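Lmo2051 protein (Listeria monocytogenes, PDB 3I18) is probably a membrane-anchored serine protease of the peptidase S16 (Lon-type) family, represented here by its PDZ domain. Local coordinates at residues Glu43-Asp46 against Tyr47-Lys51; Ile30-Asp34 against Gly35-Lys39. One frame throughout, in Å; residues are numbered along the deposited sequence.

Contact 1 (Glu43-Asp46 against Tyr47-Lys51)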
loop_
_atom_site.group_PDB
_atom_site.type_symbol
_atom_site.label_atom_id
_atom_site.label_comp_id
_atom_site.label_asym_id
_atom_site.label_seq_id
_atom_site.Cartn_x
_atom_site.Cartn_y
_atom_site.Cartn_z
ATOM N N GLU A 43 5.377 -9.347 -3.062
ATOM C CA GLU A 43 6.422 -8.932 -2.131
ATOM C C GLU A 43 5.907 -7.789 -1.264
ATOM O O GLU A 43 6.185 -7.726 -0.065
ATOM C CB GLU A 43 7.683 -8.466 -2.869
ATOM C CG GLU A 43 8.778 -8.070 -1.882
ATOM C CD GLU A 43 9.983 -7.398 -2.503
ATOM O OE1 GLU A 43 10.758 -6.790 -1.727
ATOM O OE2 GLU A 43 10.169 -7.475 -3.741
ATOM N N PHE A 44 5.167 -6.880 -1.889
ATOM C CA PHE A 44 4.593 -5.733 -1.192
ATOM C C PHE A 44 3.660 -6.224 -0.087
ATOM O O PHE A 44 3.750 -5.786 1.064
ATOM C CB PHE A 44 3.847 -4.858 -2.205
ATOM C CG PHE A 44 3.098 -3.702 -1.602
ATOM C CD1 PHE A 44 1.720 -3.761 -1.441
ATOM C CD2 PHE A 44 3.761 -2.521 -1.278
ATOM C CE1 PHE A 44 1.011 -2.657 -0.970
ATOM C CE2 PHE A 44 3.064 -1.412 -0.805
ATOM C CZ PHE A 44 1.690 -1.475 -0.655
ATOM N N ILE A 45 2.788 -7.162 -0.429
ATOM C CA ILE A 45 1.849 -7.707 0.546
ATOM C C ILE A 45 2.577 -8.496 1.624
ATOM O O ILE A 45 2.286 -8.338 2.809
ATOM C CB ILE A 45 0.810 -8.618 -0.138
ATOM C CG1 ILE A 45 0.009 -7.800 -1.153
ATOM C CG2 ILE A 45 -0.123 -9.229 0.907
ATOM C CD1 ILE A 45 -0.799 -8.644 -2.116
ATOM N N ASP A 46 3.519 -9.350 1.226
ATOM C CA ASP A 46 4.272 -10.137 2.205
ATOM C C ASP A 46 4.907 -9.221 3.239
ATOM O O ASP A 46 4.895 -9.514 4.432
ATOM C CB ASP A 46 5.399 -10.940 1.543
ATOM C CG ASP A 46 4.896 -12.114 0.737
ATOM O OD1 ASP A 46 3.833 -12.673 1.077
ATOM O OD2 ASP A 46 5.587 -12.489 -0.234
ATOM N N TYR A 47 5.475 -8.114 2.771
ATOM C CA TYR A 47 6.133 -7.182 3.666
ATOM C C TYR A 47 5.173 -6.619 4.701
ATOM O O TYR A 47 5.483 -6.600 5.896
ATOM C CB TYR A 47 6.780 -6.046 2.873
ATOM C CG TYR A 47 7.521 -5.086 3.763
ATOM C CD1 TYR A 47 6.908 -3.923 4.234
ATOM C CD2 TYR A 47 8.815 -5.377 4.198
ATOM C CE1 TYR A 47 7.565 -3.081 5.122
ATOM C CE2 TYR A 47 9.482 -4.541 5.084
ATOM C CZ TYR A 47 8.850 -3.398 5.544
ATOM O OH TYR A 47 9.490 -2.585 6.450
ATOM N N ILE A 48 4.004 -6.175 4.247
ATOM C CA ILE A 48 3.002 -5.616 5.149
ATOM C C ILE A 48 2.629 -6.665 6.194
ATOM O O ILE A 48 2.566 -6.366 7.386
ATOM C CB ILE A 48 1.737 -5.174 4.365
ATOM C CG1 ILE A 48 2.086 -4.005 3.427
ATOM C CG2 ILE A 48 0.646 -4.769 5.337
ATOM C CD1 ILE A 48 1.015 -3.687 2.404
ATOM N N HIS A 49 2.410 -7.900 5.743
ATOM C CA HIS A 49 2.043 -8.988 6.652
ATOM C C HIS A 49 3.131 -9.320 7.670
ATOM O O HIS A 49 2.857 -9.975 8.675
ATOM C CB HIS A 49 1.695 -10.259 5.873
ATOM C CG HIS A 49 0.414 -10.173 5.103
ATOM N ND1 HIS A 49 -0.179 -11.275 4.526
ATOM C CD2 HIS A 49 -0.390 -9.120 4.814
ATOM C CE1 HIS A 49 -1.292 -10.907 3.918
ATOM N NE2 HIS A 49 -1.444 -9.605 4.078
ATOM N N SER A 50 4.362 -8.885 7.413
ATOM C CA SER A 50 5.453 -9.152 8.340
ATOM C C SER A 50 5.439 -8.119 9.457
ATOM O O SER A 50 6.224 -8.190 10.405
ATOM C CB SER A 50 6.809 -9.125 7.612
ATOM O OG SER A 50 7.219 -7.809 7.268
ATOM N N LYS A 51 4.540 -7.149 9.343
ATOM C CA LYS A 51 4.434 -6.107 10.354
ATOM C C LYS A 51 3.282 -6.405 11.308
ATOM O O LYS A 51 2.682 -7.482 11.253
ATOM C CB LYS A 51 4.238 -4.749 9.675
ATOM C CG LYS A 51 5.363 -4.416 8.717
ATOM C CD LYS A 51 6.716 -4.501 9.423
ATOM C CE LYS A 51 7.869 -4.424 8.432
ATOM N NZ LYS A 51 9.192 -4.191 9.098
#
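The N-H of Y47 reaches back to E43 O at 2.9 Å, while the carbonyl oxygen of the same Y47 is gripped twice by S50. These residues belong to helix 41-49 of the PDZ domain and the turn that follows it, and they illustrate how i-to-i+4 spacing organises backbone and side chains together. S50 OG donates to Y47 O over 2.5 Å, lying in the carbonyl plane on a lone pair, and S50 N serves as the second donor. The serine hydroxyl can bend back because it sits between its own backbone N and carbonyl carbon (chi1 73°). The helical bond from S50 N to D46 O is weak, whereas one residue earlier H49 N donates to I45 O in a sound one.

Two aliphatic branches use the same spacing to cover flat groups. On the buried side, CD1 of I48 lies over one face of the F44 ring, 3.9 Å from its centroid, and comes closest to the ring atom CE1. The two side chains are set obliquely, and I85 of strand 83-89 touches both. On another flank, the side chains of I45 and H49 leave the helix in much the same direction. With the imidazole turned back beside its own N (H49 chi1 -70°), methyl and ring are brought together in a CH-pi contact. The methyl stands 3.4 Å above the imidazole plane, displaced toward the rim, so that the ring atom nearest to I45 CG2 is H49 NE2, at 3.5 Å.

Contact 2 (Ile30-Asp34 against Gly35-Lys39)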
loop_
_atom_site.group_PDB
_atom_site.type_symbol
_atom_site.label_atom_id
_atom_site.label_comp_id
_atom_site.label_asym_id
_atom_site.label_seq_id
_atom_site.Cartn_x
_atom_site.Cartn_y
_atom_site.Cartn_z
ATOM N N ILE A 30 1.942 3.325 -5.800
ATOM C CA ILE A 30 2.856 3.217 -4.664
ATOM C C ILE A 30 4.158 2.635 -5.199
ATOM O O ILE A 30 4.168 1.541 -5.766
ATOM C CB ILE A 30 2.293 2.293 -3.575
ATOM C CG1 ILE A 30 1.016 2.907 -2.984
ATOM C CG2 ILE A 30 3.339 2.078 -2.500
ATOM C CD1 ILE A 30 0.323 2.011 -1.944
ATOM N N THR A 31 5.254 3.368 -5.017
ATOM C CA THR A 31 6.557 2.950 -5.520
ATOM C C THR A 31 7.510 2.362 -4.490
ATOM O O THR A 31 8.372 1.560 -4.836
ATOM C CB THR A 31 7.262 4.130 -6.222
ATOM O OG1 THR A 31 7.396 5.226 -5.306
ATOM C CG2 THR A 31 6.450 4.588 -7.421
ATOM N N GLU A 32 7.358 2.753 -3.231
ATOM C CA GLU A 32 8.221 2.241 -2.175
ATOM C C GLU A 32 7.479 2.204 -0.850
ATOM O O GLU A 32 6.576 3.005 -0.601
ATOM C CB GLU A 32 9.482 3.104 -2.028
ATOM C CG GLU A 32 10.433 3.046 -3.220
ATOM C CD GLU A 32 11.800 3.646 -2.925
ATOM O OE1 GLU A 32 12.687 3.551 -3.802
ATOM O OE2 GLU A 32 11.997 4.212 -1.831
ATOM N N ILE A 33 7.848 1.240 -0.021
ATOM C CA ILE A 33 7.263 1.095 1.300
ATOM C C ILE A 33 8.449 0.883 2.246
ATOM O O ILE A 33 9.298 0.015 2.025
ATOM C CB ILE A 33 6.258 -0.091 1.344
ATOM C CG1 ILE A 33 5.630 -0.190 2.734
ATOM C CG2 ILE A 33 6.945 -1.397 0.956
ATOM C CD1 ILE A 33 4.412 -1.105 2.785
ATOM N N ASP A 34 8.511 1.717 3.279
ATOM C CA ASP A 34 9.581 1.693 4.266
ATOM C C ASP A 34 10.974 1.892 3.658
ATOM O O ASP A 34 11.950 1.243 4.045
ATOM C CB ASP A 34 9.501 0.414 5.113
ATOM C CG ASP A 34 8.466 0.524 6.225
ATOM O OD1 ASP A 34 8.213 -0.476 6.933
ATOM O OD2 ASP A 34 7.900 1.622 6.413
ATOM N N GLY A 35 11.038 2.815 2.699
ATOM C CA GLY A 35 12.286 3.170 2.036
ATOM C C GLY A 35 12.828 2.209 0.995
ATOM O O GLY A 35 13.952 2.379 0.509
ATOM N N ASN A 36 12.034 1.213 0.632
ATOM C CA ASN A 36 12.481 0.227 -0.337
ATOM C C ASN A 36 11.473 -0.052 -1.446
ATOM O O ASN A 36 10.262 -0.017 -1.231
ATOM C CB ASN A 36 12.827 -1.076 0.395
ATOM C CG ASN A 36 14.017 -0.921 1.334
ATOM O OD1 ASN A 36 15.143 -0.688 0.890
ATOM N ND2 ASN A 36 13.769 -1.040 2.636
ATOM N N ALA A 37 11.989 -0.309 -2.643
ATOM C CA ALA A 37 11.151 -0.618 -3.788
ATOM C C ALA A 37 10.943 -2.126 -3.782
ATOM O O ALA A 37 11.857 -2.884 -3.456
ATOM C CB ALA A 37 11.844 -0.186 -5.084
ATOM N N PHE A 38 9.740 -2.558 -4.137
ATOM C CA PHE A 38 9.401 -3.974 -4.178
ATOM C C PHE A 38 9.291 -4.372 -5.642
ATOM O O PHE A 38 9.083 -3.521 -6.505
ATOM C CB PHE A 38 8.067 -4.207 -3.461
ATOM C CG PHE A 38 7.050 -3.131 -3.714
ATOM C CD1 PHE A 38 7.109 -1.927 -3.014
ATOM C CD2 PHE A 38 6.070 -3.290 -4.691
ATOM C CE1 PHE A 38 6.207 -0.910 -3.272
ATOM C CE2 PHE A 38 5.164 -2.270 -4.954
ATOM C CZ PHE A 38 5.237 -1.070 -4.248
ATOM N N LYS A 39 9.422 -5.659 -5.934
ATOM C CA LYS A 39 9.350 -6.088 -7.323
ATOM C C LYS A 39 8.065 -6.797 -7.721
ATOM O O LYS A 39 7.978 -7.363 -8.810
ATOM C CB LYS A 39 10.558 -6.962 -7.661
ATOM C CG LYS A 39 11.865 -6.179 -7.722
ATOM C CD LYS A 39 13.042 -7.084 -8.003
ATOM C CE LYS A 39 14.341 -6.301 -8.015
ATOM N NZ LYS A 39 14.581 -5.613 -6.714
HETATM O O HOH W 1 8.322 -0.624 -6.363
HETATM O O HOH W 2 11.019 -1.957 2.838
#
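The side chain of F38 crosses those of I30 and I33 at about a right angle, and each isoleucine offers it a CG2 methyl. I30 CG2 approaches the ring at CZ (4.1 Å) and I33 CG2 at CD1 (4.0 Å), both from the same side of the ring plane. In the PDZ domain it is the loop between strand 29-33 and helix 41-49 that brings F38 back to the strand. The ring swings toward it because F38 CG is placed between its own backbone N and carbonyl carbon (chi1 39°). CZ thereby comes to I30 O, which sits at the ring edge near its plane, 3.2 Å away.

What returns the chain is a type I' beta turn from I33 to N36, closed by one antiparallel hydrogen-bonded pair. D34 and G35 both have positive phi, as this turn requires. I33 N donates to N36 O, and N36 N reaches I33 O from well above the carbonyl plane. Just before the turn, T31 and E32 both face N60 in a classic beta bulge. The aliphatic part of E32 lies alongside the returning chain, with its CG 4.0 Å from A37 CB.

Water completes the arrangement. One molecule donates to I33 O at 2.7 Å and accepts from N36 ND2, bridging the turn. Another lies over the centre of the F38 ring, on the side away from the methyls, and donates to both T31 O and F38 O. With both hydrogens given to carbonyls, that water probably turns its oxygen, and not an O-H, toward the ring.

Contact 2 comes first along the chain, at the end of strand 29-33 and in the loop that follows. Contact 1 comes next, on helix 41-49, and their centres are 11 Å apart within the same PDZ domain. The two also touch directly. F44 CD2 packs on F38 CE1 at 3.5 Å with the ring planes at about 45°, and I48 meets I33 beneath the helix. Polar ties add to this packing: Y47 OH and D34 OD1 are 2.5 Å apart in a probable hydrogen bond, and E43 OE2 accepts from K39 N. Strand, turn-containing loop and helix thus join as one unit, through apolar and polar contacts alike.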